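Local coordinates for protein toll (PDB 4LXR), which binds the cleaved cytokine spaetzle C-106 as a cell-surface receptor, switching on the Toll pathway in antifungal immunity and in dorsal-ventral patterning of the embryo, at residues A[44-49]-A[71-76]; A[252-257]-A[274-279]; A[566-571]-A[579-584]; A[603-608]-A[630-635]; A[731-736]-A[766-771]. All blocks are in the same frame, centred on the assembly; numbering follows the deposited sequence.

Contact 1 (A[44-49]-A[71-76]); sequences PKDYVQ and EVDRVQ
With chi1 79° the ring of Y47 sits between its own backbone N and carbonyl carbon, while R74 sends CG anti to its N (chi1 -175°) and bends at chi3, so that the guanidinium slides over one face of that ring. The two belong to neighbouring parallel strands, 47-52 and 74-78, at the N-terminal end of the receptor's leucine-rich-repeat ectodomain. R74 NH1 lies 3.5 Å from Y47 CG, displaced toward the rim, and the planes are only 19° apart. From Y47 on the parallel ladder is well formed: V48 N donates to R74 O at 3.0 Å, and Q76 N to V48 O at 2.9 Å. R74 N donates to D46 O at 3.1 Å; D46 and Y47 both face Q43 of strand 38-43, a classic beta bulge. On the other face of the strands V48 CG1 rests 3.7 Å from V75 CG2, and I97 packs against V48, V72 and V75. D46 OD1 lies 4.4 Å from R74 NH2, well out of the guanidinium plane, so any attraction is probably one of charge alone; one water accepts from R74 NH2 and donates to D46 OD2. D73 OD1 takes the N-H of G3 of the spaetzle chain. Beyond the ring, Q49 and Q76 run extended side by side, and Q49 NE2 donates in the carbonyl plane to Q76 OE1 at 2.7 Å.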
# COMPACT_ATOMS: atom_id res chain seq x y z
N PRO A 44 33.11 2.83 21.35
CA PRO A 44 34.44 3.44 21.48
C PRO A 44 34.66 4.64 20.57
O PRO A 44 34.39 4.53 19.38
CB PRO A 44 35.38 2.30 21.10
CG PRO A 44 34.63 1.06 21.46
CD PRO A 44 33.20 1.37 21.14
N LYS A 45 35.12 5.76 21.15
CA LYS A 45 35.34 7.03 20.44
C LYS A 45 34.05 7.77 20.11
O LYS A 45 34.08 8.98 19.87
CB LYS A 45 36.18 6.86 19.16
CG LYS A 45 37.58 6.33 19.38
CD LYS A 45 38.35 6.26 18.06
CE LYS A 45 39.69 5.54 18.23
NZ LYS A 45 40.37 5.27 16.93
N ASP A 46 32.93 7.06 20.09
CA ASP A 46 31.66 7.67 19.68
C ASP A 46 30.84 8.16 20.88
O ASP A 46 30.65 9.36 21.07
CB ASP A 46 30.85 6.70 18.82
CG ASP A 46 29.61 7.34 18.20
OD1 ASP A 46 29.52 8.59 18.18
OD2 ASP A 46 28.74 6.60 17.70
N TYR A 47 30.37 7.22 21.69
CA TYR A 47 29.56 7.60 22.83
C TYR A 47 29.59 6.59 23.96
O TYR A 47 29.93 5.41 23.76
CB TYR A 47 28.12 7.86 22.39
CG TYR A 47 27.28 6.62 22.19
CD1 TYR A 47 27.35 5.89 21.01
CD2 TYR A 47 26.40 6.19 23.18
CE1 TYR A 47 26.57 4.76 20.82
CE2 TYR A 47 25.63 5.05 23.00
CZ TYR A 47 25.72 4.34 21.82
OH TYR A 47 24.95 3.22 21.65
N VAL A 48 29.26 7.06 25.15
CA VAL A 48 29.01 6.19 26.28
C VAL A 48 27.64 6.56 26.85
O VAL A 48 27.37 7.73 27.09
CB VAL A 48 30.11 6.29 27.36
CG1 VAL A 48 30.36 7.74 27.78
CG2 VAL A 48 29.77 5.44 28.57
N GLN A 49 26.76 5.57 27.00
CA GLN A 49 25.51 5.79 27.73
C GLN A 49 25.60 5.19 29.12
O GLN A 49 25.97 4.03 29.28
CB GLN A 49 24.29 5.24 26.98
CG GLN A 49 22.99 5.40 27.79
CD GLN A 49 21.76 4.80 27.13
OE1 GLN A 49 21.47 3.61 27.29
NE2 GLN A 49 21.01 5.62 26.41
N GLU A 71 38.98 8.85 24.92
CA GLU A 71 38.28 9.93 24.23
C GLU A 71 36.92 9.47 23.67
O GLU A 71 36.81 8.43 23.04
CB GLU A 71 39.12 10.55 23.12
CG GLU A 71 38.46 11.79 22.51
CD GLU A 71 39.40 12.61 21.64
OE1 GLU A 71 40.61 12.28 21.58
OE2 GLU A 71 38.93 13.59 21.02
N VAL A 72 35.89 10.27 23.93
CA VAL A 72 34.57 9.92 23.44
C VAL A 72 33.77 11.19 23.16
O VAL A 72 33.90 12.18 23.87
CB VAL A 72 33.87 8.96 24.44
CG1 VAL A 72 33.32 9.72 25.66
CG2 VAL A 72 32.81 8.16 23.75
N ASP A 73 32.97 11.18 22.09
CA ASP A 73 32.28 12.40 21.62
C ASP A 73 31.10 12.81 22.49
O ASP A 73 30.94 13.98 22.86
CB ASP A 73 31.85 12.22 20.15
CG ASP A 73 30.80 13.24 19.71
OD1 ASP A 73 31.13 14.44 19.59
OD2 ASP A 73 29.66 12.83 19.44
N ARG A 74 30.27 11.83 22.83
CA ARG A 74 29.02 12.07 23.50
C ARG A 74 28.91 11.24 24.79
O ARG A 74 29.16 10.03 24.78
CB ARG A 74 27.87 11.75 22.54
CG ARG A 74 26.49 12.07 23.08
CD ARG A 74 25.40 11.92 22.02
NE ARG A 74 25.02 10.52 21.83
CZ ARG A 74 25.25 9.83 20.72
NH1 ARG A 74 24.87 8.56 20.64
NH2 ARG A 74 25.84 10.41 19.68
N VAL A 75 28.56 11.88 25.90
CA VAL A 75 28.20 11.15 27.11
C VAL A 75 26.74 11.38 27.36
O VAL A 75 26.30 12.53 27.43
CB VAL A 75 28.97 11.62 28.35
CG1 VAL A 75 28.46 10.88 29.59
CG2 VAL A 75 30.44 11.41 28.17
N GLN A 76 25.99 10.30 27.49
CA GLN A 76 24.56 10.42 27.76
C GLN A 76 24.26 9.70 29.06
O GLN A 76 24.50 8.50 29.17
CB GLN A 76 23.74 9.81 26.62
CG GLN A 76 22.24 9.92 26.82
CD GLN A 76 21.45 9.39 25.64
OE1 GLN A 76 21.29 8.17 25.47
NE2 GLN A 76 20.94 10.29 24.83
O HOH W 1 26.16 8.08 18.18
O HOH W 2 28.18 10.78 18.73

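Contact 2 (A[252-257]-A[274-279]); sequences NLFRSL and MNNRVP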
# COMPACT_ATOMS: atom_id res chain seq x y z
N ASN A 252 -1.00 27.08 16.72
CA ASN A 252 -1.44 28.17 17.56
C ASN A 252 -2.94 28.44 17.38
O ASN A 252 -3.67 27.60 16.86
CB ASN A 252 -0.57 29.42 17.32
CG ASN A 252 0.79 29.32 18.00
OD1 ASN A 252 0.86 29.19 19.23
ND2 ASN A 252 1.87 29.34 17.22
N LEU A 253 -3.39 29.60 17.82
CA LEU A 253 -4.82 29.87 17.91
C LEU A 253 -5.25 31.11 17.12
O LEU A 253 -6.12 31.86 17.57
CB LEU A 253 -5.22 30.03 19.39
CG LEU A 253 -4.91 28.85 20.31
CD1 LEU A 253 -5.08 29.23 21.78
CD2 LEU A 253 -5.82 27.69 19.98
N PHE A 254 -4.64 31.35 15.96
CA PHE A 254 -4.93 32.58 15.21
C PHE A 254 -6.31 32.56 14.58
O PHE A 254 -6.71 31.56 13.98
CB PHE A 254 -3.90 32.81 14.10
CG PHE A 254 -2.49 32.93 14.59
CD1 PHE A 254 -2.05 34.11 15.20
CD2 PHE A 254 -1.61 31.88 14.45
CE1 PHE A 254 -0.75 34.24 15.65
CE2 PHE A 254 -0.29 32.00 14.90
CZ PHE A 254 0.14 33.17 15.50
N ARG A 255 -7.03 33.67 14.69
CA ARG A 255 -8.26 33.82 13.90
C ARG A 255 -8.04 34.79 12.75
O ARG A 255 -8.85 34.86 11.81
CB ARG A 255 -9.45 34.21 14.78
CG ARG A 255 -9.65 33.23 15.94
CD ARG A 255 -11.01 33.36 16.58
NE ARG A 255 -11.78 32.13 16.39
CZ ARG A 255 -11.93 31.20 17.33
NH1 ARG A 255 -11.38 31.37 18.53
NH2 ARG A 255 -12.64 30.11 17.07
N SER A 256 -6.93 35.53 12.82
CA SER A 256 -6.45 36.38 11.73
C SER A 256 -4.96 36.66 11.94
O SER A 256 -4.42 36.45 13.03
CB SER A 256 -7.22 37.70 11.69
OG SER A 256 -6.95 38.47 12.85
N LEU A 257 -4.27 37.09 10.89
CA LEU A 257 -2.90 37.55 11.02
C LEU A 257 -2.88 38.96 10.46
O LEU A 257 -3.62 39.25 9.51
CB LEU A 257 -1.93 36.66 10.25
CG LEU A 257 -1.57 35.24 10.70
CD1 LEU A 257 -0.60 34.63 9.69
CD2 LEU A 257 -0.94 35.18 12.08
N MET A 274 0.99 25.51 10.21
CA MET A 274 0.29 24.24 10.08
C MET A 274 -0.55 23.96 11.32
O MET A 274 -0.18 24.35 12.42
CB MET A 274 1.31 23.12 9.88
CG MET A 274 2.26 23.36 8.70
SD MET A 274 3.76 22.38 8.81
CE MET A 274 3.05 20.73 8.65
N ASN A 275 -1.69 23.29 11.14
CA ASN A 275 -2.48 22.83 12.28
C ASN A 275 -2.84 23.94 13.27
O ASN A 275 -2.73 23.77 14.49
CB ASN A 275 -1.79 21.68 12.99
CG ASN A 275 -1.63 20.49 12.10
OD1 ASN A 275 -2.61 19.97 11.55
ND2 ASN A 275 -0.38 20.04 11.92
N ASN A 276 -3.25 25.07 12.73
CA ASN A 276 -3.84 26.08 13.57
C ASN A 276 -5.05 25.42 14.26
O ASN A 276 -5.77 24.62 13.65
CB ASN A 276 -4.25 27.25 12.69
CG ASN A 276 -4.52 28.52 13.48
OD1 ASN A 276 -3.60 29.14 14.01
ND2 ASN A 276 -5.78 28.91 13.54
N ARG A 277 -5.25 25.72 15.54
CA ARG A 277 -6.19 24.96 16.36
C ARG A 277 -7.60 25.54 16.32
O ARG A 277 -8.51 24.99 16.93
CB ARG A 277 -5.69 24.85 17.80
CG ARG A 277 -4.29 24.21 17.94
CD ARG A 277 -4.23 22.79 17.35
NE ARG A 277 -2.95 22.14 17.63
CZ ARG A 277 -2.52 21.01 17.09
NH1 ARG A 277 -3.27 20.34 16.22
NH2 ARG A 277 -1.33 20.53 17.43
N VAL A 278 -7.76 26.66 15.63
CA VAL A 278 -9.09 27.22 15.36
C VAL A 278 -9.18 27.54 13.87
O VAL A 278 -8.18 27.53 13.17
CB VAL A 278 -9.41 28.49 16.22
CG1 VAL A 278 -9.58 28.13 17.68
CG2 VAL A 278 -8.35 29.58 16.02
N PRO A 279 -10.39 27.79 13.36
CA PRO A 279 -10.46 28.23 11.96
C PRO A 279 -9.81 29.59 11.74
O PRO A 279 -10.09 30.56 12.44
CB PRO A 279 -11.97 28.31 11.69
CG PRO A 279 -12.57 27.34 12.66
CD PRO A 279 -11.72 27.42 13.89
O HOH W 3 -1.13 27.85 14.14
O HOH W 4 -10.88 33.51 11.02
O HOH W 5 -12.20 31.09 13.80
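Two successive leucine-rich repeats, LRR 5 and LRR 6, meet here in the loops that follow their short strands, and the asparagine of the second repeat, N276, reaches back into the first. Its carboxamide clasps the backbone of F254 at both ends: F254 N donates to a lone pair of N276 OD1 at 3.1 Å, and N276 ND2 donates to F254 O at 2.8 Å. The remaining N-H of ND2 serves V278 O of its own loop, and a water between N252 N and OD1 adds a further donor. CG anti to the backbone N (chi1 -164°) swings the amide across. R277 N gives a straight bond to N252 O at 2.8 Å. Outside this polar core V278 lies against one face of the R255 guanidinium, with CG1 3.7 Å from NH2, and L253 CD2 touches R277 CB. The guanidinium of R277 turns to F60 of a spaetzle chain. Such buried asparagines, bonded to the main chain of the preceding repeat, form the asparagine ladder of leucine-rich-repeat solenoids.

Contact 3 (A[566-571]-A[579-584]); sequences DRLVCS and TPVRQI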
# COMPACT_ATOMS: atom_id res chain seq x y z
N ASP A 566 -6.36 -17.06 -10.38
CA ASP A 566 -6.43 -17.92 -9.20
C ASP A 566 -7.65 -17.63 -8.33
O ASP A 566 -8.12 -18.50 -7.61
CB ASP A 566 -5.14 -17.81 -8.37
CG ASP A 566 -5.07 -16.53 -7.56
OD1 ASP A 566 -4.98 -15.43 -8.16
OD2 ASP A 566 -5.09 -16.61 -6.31
N ARG A 567 -8.16 -16.41 -8.42
CA ARG A 567 -9.39 -16.05 -7.71
C ARG A 567 -10.46 -15.54 -8.67
O ARG A 567 -11.28 -14.69 -8.32
CB ARG A 567 -9.11 -15.07 -6.57
CG ARG A 567 -8.51 -15.76 -5.34
CD ARG A 567 -7.83 -14.80 -4.38
NE ARG A 567 -8.74 -13.76 -3.92
CZ ARG A 567 -8.64 -12.47 -4.26
NH1 ARG A 567 -7.66 -12.07 -5.05
NH2 ARG A 567 -9.52 -11.59 -3.79
N LEU A 568 -10.43 -16.07 -9.90
CA LEU A 568 -11.51 -15.88 -10.86
C LEU A 568 -12.49 -17.05 -10.77
O LEU A 568 -12.13 -18.20 -11.05
CB LEU A 568 -10.98 -15.73 -12.29
CG LEU A 568 -12.05 -15.61 -13.37
CD1 LEU A 568 -13.01 -14.47 -13.06
CD2 LEU A 568 -11.42 -15.43 -14.74
N VAL A 569 -13.72 -16.74 -10.38
CA VAL A 569 -14.67 -17.73 -9.91
C VAL A 569 -16.00 -17.59 -10.63
O VAL A 569 -16.51 -16.48 -10.79
CB VAL A 569 -14.92 -17.54 -8.41
CG1 VAL A 569 -16.12 -18.35 -7.95
CG2 VAL A 569 -13.68 -17.92 -7.62
N CYS A 570 -16.56 -18.71 -11.07
CA CYS A 570 -17.86 -18.73 -11.73
C CYS A 570 -18.94 -18.12 -10.86
O CYS A 570 -19.04 -18.43 -9.68
CB CYS A 570 -18.28 -20.16 -12.07
SG CYS A 570 -17.19 -20.99 -13.20
N SER A 571 -19.76 -17.27 -11.47
CA SER A 571 -20.94 -16.71 -10.81
C SER A 571 -22.18 -17.51 -11.23
O SER A 571 -23.16 -17.60 -10.50
CB SER A 571 -21.08 -15.24 -11.19
OG SER A 571 -22.29 -14.69 -10.71
N THR A 579 -16.86 -22.23 -8.17
CA THR A 579 -15.67 -23.01 -8.48
C THR A 579 -14.68 -22.23 -9.34
O THR A 579 -15.04 -21.72 -10.40
CB THR A 579 -16.02 -24.35 -9.16
OG1 THR A 579 -16.05 -24.19 -10.58
CG2 THR A 579 -17.38 -24.86 -8.67
N PRO A 580 -13.42 -22.15 -8.88
CA PRO A 580 -12.36 -21.41 -9.57
C PRO A 580 -12.11 -21.92 -10.98
O PRO A 580 -12.03 -23.13 -11.22
CB PRO A 580 -11.14 -21.64 -8.68
CG PRO A 580 -11.71 -21.89 -7.32
CD PRO A 580 -12.97 -22.67 -7.58
N VAL A 581 -11.96 -20.97 -11.89
CA VAL A 581 -11.81 -21.22 -13.33
C VAL A 581 -10.84 -22.33 -13.72
O VAL A 581 -11.09 -23.07 -14.68
CB VAL A 581 -11.49 -19.89 -14.06
CG1 VAL A 581 -10.43 -20.07 -15.12
CG2 VAL A 581 -12.76 -19.30 -14.64
N ARG A 582 -9.74 -22.47 -12.98
CA ARG A 582 -8.75 -23.51 -13.26
C ARG A 582 -9.32 -24.91 -13.03
O ARG A 582 -8.99 -25.86 -13.75
CB ARG A 582 -7.48 -23.29 -12.43
CG ARG A 582 -6.26 -24.07 -12.93
CD ARG A 582 -4.99 -23.73 -12.15
NE ARG A 582 -5.04 -24.15 -10.75
CZ ARG A 582 -3.98 -24.24 -9.95
NH1 ARG A 582 -2.76 -23.95 -10.41
NH2 ARG A 582 -4.13 -24.63 -8.69
N GLN A 583 -10.19 -25.04 -12.03
CA GLN A 583 -10.75 -26.33 -11.63
C GLN A 583 -11.86 -26.82 -12.55
O GLN A 583 -12.35 -27.93 -12.40
CB GLN A 583 -11.29 -26.25 -10.20
CG GLN A 583 -10.25 -25.98 -9.13
CD GLN A 583 -10.85 -25.98 -7.74
OE1 GLN A 583 -10.20 -25.60 -6.77
NE2 GLN A 583 -12.10 -26.41 -7.63
N ILE A 584 -12.27 -25.98 -13.49
CA ILE A 584 -13.38 -26.33 -14.37
C ILE A 584 -13.00 -27.40 -15.37
O ILE A 584 -11.94 -27.33 -16.00
CB ILE A 584 -13.91 -25.11 -15.13
CG1 ILE A 584 -14.36 -24.05 -14.14
CG2 ILE A 584 -15.06 -25.49 -16.04
CD1 ILE A 584 -14.74 -22.77 -14.83
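V581 N donates to L568 O at 2.9 Å, almost straight (174° at the hydrogen) and arriving nearly end-on to the carbonyl. A second bond, from C570 N to T579 O, is long and weak at 3.4 Å. Together they bridge the backbones on both sides of the V569-P580 pair, whose CA atoms are 4.4 Å apart. P580 CA also leans on L568 O through a C-H...O contact. Side chains pack around this bridge. L568, its CG anti to the backbone N (chi1 176°), brings CG to 4.0 Å from V581 CG2, the two side chains meeting at a slant; helix 543-549 closes over them with F545 on L568 and I546 and V549 on V581. C570 points toward 579-584, and its SG, in a disulfide with C538, meets I584 CD1 at 3.4 Å, I584 also packing on I546. V569 CG2 lies 4.4 Å from P580 CG. Beside the bridge, R567 turns from 579-584 to a salt bridge with D533 and a weak bond to a glycan. A disulfide-linked loop packed against a short helix is typical of the cysteine-rich cap, here LRRCT 1, that closes the C-terminal end of a leucine-rich-repeat solenoid.

Contact 4 (A[603-608]-A[630-635]); sequences KCPRGC and HVPRLP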
# COMPACT_ATOMS: atom_id res chain seq x y z
N LYS A 603 -36.39 -26.73 -32.52
CA LYS A 603 -35.63 -26.59 -31.28
C LYS A 603 -35.96 -27.68 -30.24
O LYS A 603 -36.26 -28.81 -30.60
CB LYS A 603 -35.79 -25.19 -30.70
CG LYS A 603 -35.18 -24.13 -31.58
CD LYS A 603 -35.03 -22.81 -30.85
CE LYS A 603 -34.28 -21.80 -31.70
NZ LYS A 603 -34.01 -20.56 -30.93
N CYS A 604 -35.89 -27.34 -28.95
CA CYS A 604 -36.01 -28.36 -27.90
C CYS A 604 -37.44 -28.89 -27.70
O CYS A 604 -38.35 -28.11 -27.43
CB CYS A 604 -35.44 -27.87 -26.57
SG CYS A 604 -35.04 -29.22 -25.39
N PRO A 605 -37.62 -30.21 -27.82
CA PRO A 605 -38.93 -30.87 -27.65
C PRO A 605 -39.57 -30.57 -26.30
O PRO A 605 -38.86 -30.35 -25.33
CB PRO A 605 -38.58 -32.36 -27.76
CG PRO A 605 -37.30 -32.41 -28.51
CD PRO A 605 -36.55 -31.18 -28.11
N ARG A 606 -40.90 -30.61 -26.25
CA ARG A 606 -41.69 -30.13 -25.10
C ARG A 606 -41.16 -30.47 -23.71
O ARG A 606 -40.66 -29.59 -23.00
CB ARG A 606 -43.15 -30.58 -25.23
CG ARG A 606 -43.99 -29.67 -26.13
CD ARG A 606 -45.46 -30.06 -26.12
NE ARG A 606 -46.29 -29.10 -26.84
CZ ARG A 606 -47.60 -29.23 -27.05
NH1 ARG A 606 -48.24 -30.30 -26.58
NH2 ARG A 606 -48.27 -28.30 -27.71
N GLY A 607 -41.28 -31.74 -23.31
CA GLY A 607 -40.87 -32.14 -21.98
C GLY A 607 -39.42 -32.58 -21.92
O GLY A 607 -39.05 -33.46 -21.14
N CYS A 608 -38.59 -31.97 -22.76
CA CYS A 608 -37.18 -32.32 -22.84
C CYS A 608 -36.33 -31.10 -22.50
O CYS A 608 -36.75 -29.96 -22.72
CB CYS A 608 -36.81 -32.84 -24.24
SG CYS A 608 -37.76 -34.28 -24.84
N HIS A 630 -43.17 -42.58 -28.33
CA HIS A 630 -42.50 -42.28 -29.59
C HIS A 630 -41.40 -41.25 -29.40
O HIS A 630 -41.41 -40.48 -28.44
CB HIS A 630 -43.50 -41.75 -30.62
CG HIS A 630 -44.52 -42.76 -31.04
ND1 HIS A 630 -45.80 -42.78 -30.54
CD2 HIS A 630 -44.45 -43.78 -31.93
CE1 HIS A 630 -46.48 -43.77 -31.09
NE2 HIS A 630 -45.68 -44.40 -31.94
N VAL A 631 -40.45 -41.24 -30.33
CA VAL A 631 -39.42 -40.22 -30.36
C VAL A 631 -40.03 -38.91 -30.81
O VAL A 631 -40.58 -38.82 -31.91
CB VAL A 631 -38.28 -40.61 -31.32
CG1 VAL A 631 -37.31 -39.44 -31.49
CG2 VAL A 631 -37.56 -41.86 -30.82
N PRO A 632 -39.95 -37.88 -29.95
CA PRO A 632 -40.57 -36.59 -30.29
C PRO A 632 -39.81 -35.86 -31.39
O PRO A 632 -38.66 -36.21 -31.67
CB PRO A 632 -40.47 -35.81 -28.98
CG PRO A 632 -39.28 -36.37 -28.30
CD PRO A 632 -39.26 -37.84 -28.65
N ARG A 633 -40.45 -34.88 -32.00
CA ARG A 633 -39.85 -33.99 -33.00
C ARG A 633 -38.52 -33.41 -32.53
O ARG A 633 -38.46 -32.72 -31.51
CB ARG A 633 -40.81 -32.84 -33.29
CG ARG A 633 -42.22 -33.27 -33.64
CD ARG A 633 -43.09 -32.05 -33.94
NE ARG A 633 -44.29 -32.41 -34.69
CZ ARG A 633 -45.21 -31.53 -35.10
NH1 ARG A 633 -45.06 -30.24 -34.83
NH2 ARG A 633 -46.27 -31.95 -35.78
N LEU A 634 -37.45 -33.67 -33.29
CA LEU A 634 -36.10 -33.24 -32.90
C LEU A 634 -35.63 -32.02 -33.68
O LEU A 634 -35.99 -31.85 -34.85
CB LEU A 634 -35.10 -34.40 -33.06
CG LEU A 634 -35.35 -35.64 -32.20
CD1 LEU A 634 -34.25 -36.72 -32.38
CD2 LEU A 634 -35.50 -35.27 -30.74
N PRO A 635 -34.81 -31.17 -33.05
CA PRO A 635 -34.24 -30.02 -33.75
C PRO A 635 -33.15 -30.45 -34.71
O PRO A 635 -32.48 -31.44 -34.46
CB PRO A 635 -33.63 -29.19 -32.61
CG PRO A 635 -33.31 -30.19 -31.55
CD PRO A 635 -34.39 -31.22 -31.64
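P605 lies against P632, L634 and P635 in the cysteine-rich LRRNT cap that starts the second leucine-rich-repeat block of the ectodomain. Apolar contacts come first. P605 CB meets P632 CG at 4.1 Å, its CG meets L634 CD2 at 4.0 Å, and its CD reaches P635 CD, the two proline side chains crossing at about a right angle; one ring therefore touches three side chains in turn. L634, CG anti to its carbonyl carbon (chi1 -62°), leaves the backbone away from 603-608 but curls CD2 round to P605. C608 SG adds a looser touch, 4.3 Å from P632 CG. I621 of strand 618-622 packs against both L634 and P635. The covalent frame is made of two disulfides, C604 to C610 and C608 to C623, which tie 603-608 to strand 609-613 and to the residue that follows strand 618-622. C608 N is bonded to P605 O across a turn, and both P605 and C608 point toward 630-635. The polar atoms at the interface are carbonyl oxygens set against proline carbons: R633 O lies 3.2 Å from P605 CG, and K603 O sits against the ring of P635, 3.2 Å from CD.

Contact 5 (A[731-736]-A[766-771]); sequences TAKPLL and LSTNDI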
# COMPACT_ATOMS: atom_id res chain seq x y z
N THR A 731 -32.64 -69.16 -35.29
CA THR A 731 -32.64 -67.87 -35.95
C THR A 731 -31.70 -66.89 -35.23
O THR A 731 -31.40 -65.82 -35.75
CB THR A 731 -34.06 -67.27 -36.05
OG1 THR A 731 -34.03 -66.09 -36.87
CG2 THR A 731 -34.59 -66.90 -34.67
N ALA A 732 -31.25 -67.27 -34.04
CA ALA A 732 -30.38 -66.41 -33.26
C ALA A 732 -28.91 -66.66 -33.59
O ALA A 732 -28.04 -65.98 -33.07
CB ALA A 732 -30.63 -66.60 -31.76
N LYS A 733 -28.64 -67.64 -34.45
CA LYS A 733 -27.25 -67.93 -34.80
C LYS A 733 -26.42 -66.70 -35.23
O LYS A 733 -25.32 -66.52 -34.71
CB LYS A 733 -27.15 -69.05 -35.82
CG LYS A 733 -25.76 -69.65 -35.94
CD LYS A 733 -25.54 -70.20 -37.35
CE LYS A 733 -24.49 -71.29 -37.39
NZ LYS A 733 -25.10 -72.63 -37.67
N PRO A 734 -26.92 -65.87 -36.17
CA PRO A 734 -26.12 -64.68 -36.53
C PRO A 734 -25.83 -63.79 -35.33
O PRO A 734 -24.71 -63.30 -35.23
CB PRO A 734 -27.01 -63.93 -37.54
CG PRO A 734 -28.29 -64.67 -37.60
CD PRO A 734 -28.04 -66.05 -37.12
N LEU A 735 -26.82 -63.59 -34.46
CA LEU A 735 -26.62 -62.79 -33.26
C LEU A 735 -25.59 -63.43 -32.34
O LEU A 735 -24.73 -62.74 -31.78
CB LEU A 735 -27.94 -62.55 -32.51
CG LEU A 735 -27.84 -61.88 -31.13
CD1 LEU A 735 -27.17 -60.51 -31.21
CD2 LEU A 735 -29.17 -61.77 -30.43
N LEU A 736 -25.65 -64.75 -32.20
CA LEU A 736 -24.68 -65.45 -31.35
C LEU A 736 -23.27 -65.25 -31.89
O LEU A 736 -22.37 -64.88 -31.14
CB LEU A 736 -25.03 -66.94 -31.18
CG LEU A 736 -24.19 -67.68 -30.12
CD1 LEU A 736 -24.42 -67.07 -28.75
CD2 LEU A 736 -24.42 -69.22 -30.08
N LEU A 766 -23.75 -70.36 -24.37
CA LEU A 766 -24.31 -71.10 -25.51
C LEU A 766 -23.35 -71.19 -26.68
O LEU A 766 -22.70 -70.20 -27.07
CB LEU A 766 -25.63 -70.46 -26.01
CG LEU A 766 -26.92 -70.77 -25.26
CD1 LEU A 766 -27.07 -72.26 -25.06
CD2 LEU A 766 -26.98 -70.05 -23.92
N SER A 767 -23.27 -72.39 -27.24
CA SER A 767 -22.58 -72.66 -28.48
C SER A 767 -23.56 -72.59 -29.66
O SER A 767 -24.77 -72.68 -29.48
CB SER A 767 -21.96 -74.07 -28.42
OG SER A 767 -21.37 -74.44 -29.65
N THR A 768 -23.03 -72.44 -30.87
CA THR A 768 -23.86 -72.46 -32.05
C THR A 768 -24.51 -73.84 -32.24
O THR A 768 -25.55 -73.96 -32.89
CB THR A 768 -23.08 -72.07 -33.31
OG1 THR A 768 -21.96 -72.95 -33.46
CG2 THR A 768 -22.56 -70.66 -33.19
N ASN A 769 -23.91 -74.88 -31.67
CA ASN A 769 -24.49 -76.22 -31.72
C ASN A 769 -25.69 -76.38 -30.79
O ASN A 769 -26.67 -77.05 -31.13
CB ASN A 769 -23.43 -77.28 -31.40
CG ASN A 769 -22.17 -77.10 -32.21
OD1 ASN A 769 -21.08 -76.89 -31.66
ND2 ASN A 769 -22.30 -77.16 -33.53
N ASP A 770 -25.61 -75.76 -29.61
CA ASP A 770 -26.66 -75.86 -28.60
C ASP A 770 -27.97 -75.24 -29.07
O ASP A 770 -29.05 -75.63 -28.64
CB ASP A 770 -26.25 -75.13 -27.33
CG ASP A 770 -24.94 -75.63 -26.76
OD1 ASP A 770 -24.68 -76.85 -26.84
OD2 ASP A 770 -24.18 -74.80 -26.22
N ILE A 771 -27.85 -74.27 -29.96
CA ILE A 771 -28.90 -73.31 -30.22
C ILE A 771 -29.62 -73.66 -31.52
O ILE A 771 -30.77 -73.30 -31.76
CB ILE A 771 -28.27 -71.89 -30.30
CG1 ILE A 771 -29.32 -70.81 -30.42
CG2 ILE A 771 -27.34 -71.78 -31.48
CD1 ILE A 771 -28.71 -69.46 -30.74
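The first turn of helix 733-740 faces a short, weakly bonded helical turn at about 768-771, nearest where the CA atoms of K733 and T768 are 6.3 Å apart. L736 carries most of the contact: CG anti to the backbone N (chi1 -171°) brings CD2 into the start of the turn, 3.5 Å from S767 C, 3.9 Å from T768 CG2 and 4.1 Å from I771 CG2. I771, also with CG1 anti to its N (chi1 -174°), points toward the helix and sets CD1 on A732 CB at 3.6 Å. K733 adds its CG beside T768 CG2. The turn that receives L736 is fixed by a capping box: S767 N donates to D770 OD2 at 2.8 Å, and N769 N donates to S767 OG at 3.3 Å. M763 lies against L736 and C728 against I771, within the second C-terminal cap, LRRCT 2. Hydrophobic contact thus joins the two segments, while the polar groups of the capping box bond within 766-771 and hold its shape.

How the contacts relate
From the N terminus the five contacts follow one another in series; none nests in or crosses another. Contact 1 joins neighbouring strands at the start of the ectodomain, closing a loop of 21 residues, and contact 2 ties LRR 5 to LRR 6 about 43 Å away, centre to centre. Both lie where spaetzle chains bind. Contact 3 closes a short loop in LRRCT 1, the cap of the first solenoid. About 34 Å on, centre to centre, contact 4 closes a 21-residue loop with two strands in LRRNT, opening the second block, and contact 5 brings 731-736 and 766-771 together in LRRCT 2. The centres of contacts 1 and 5 stand about 112 Å apart.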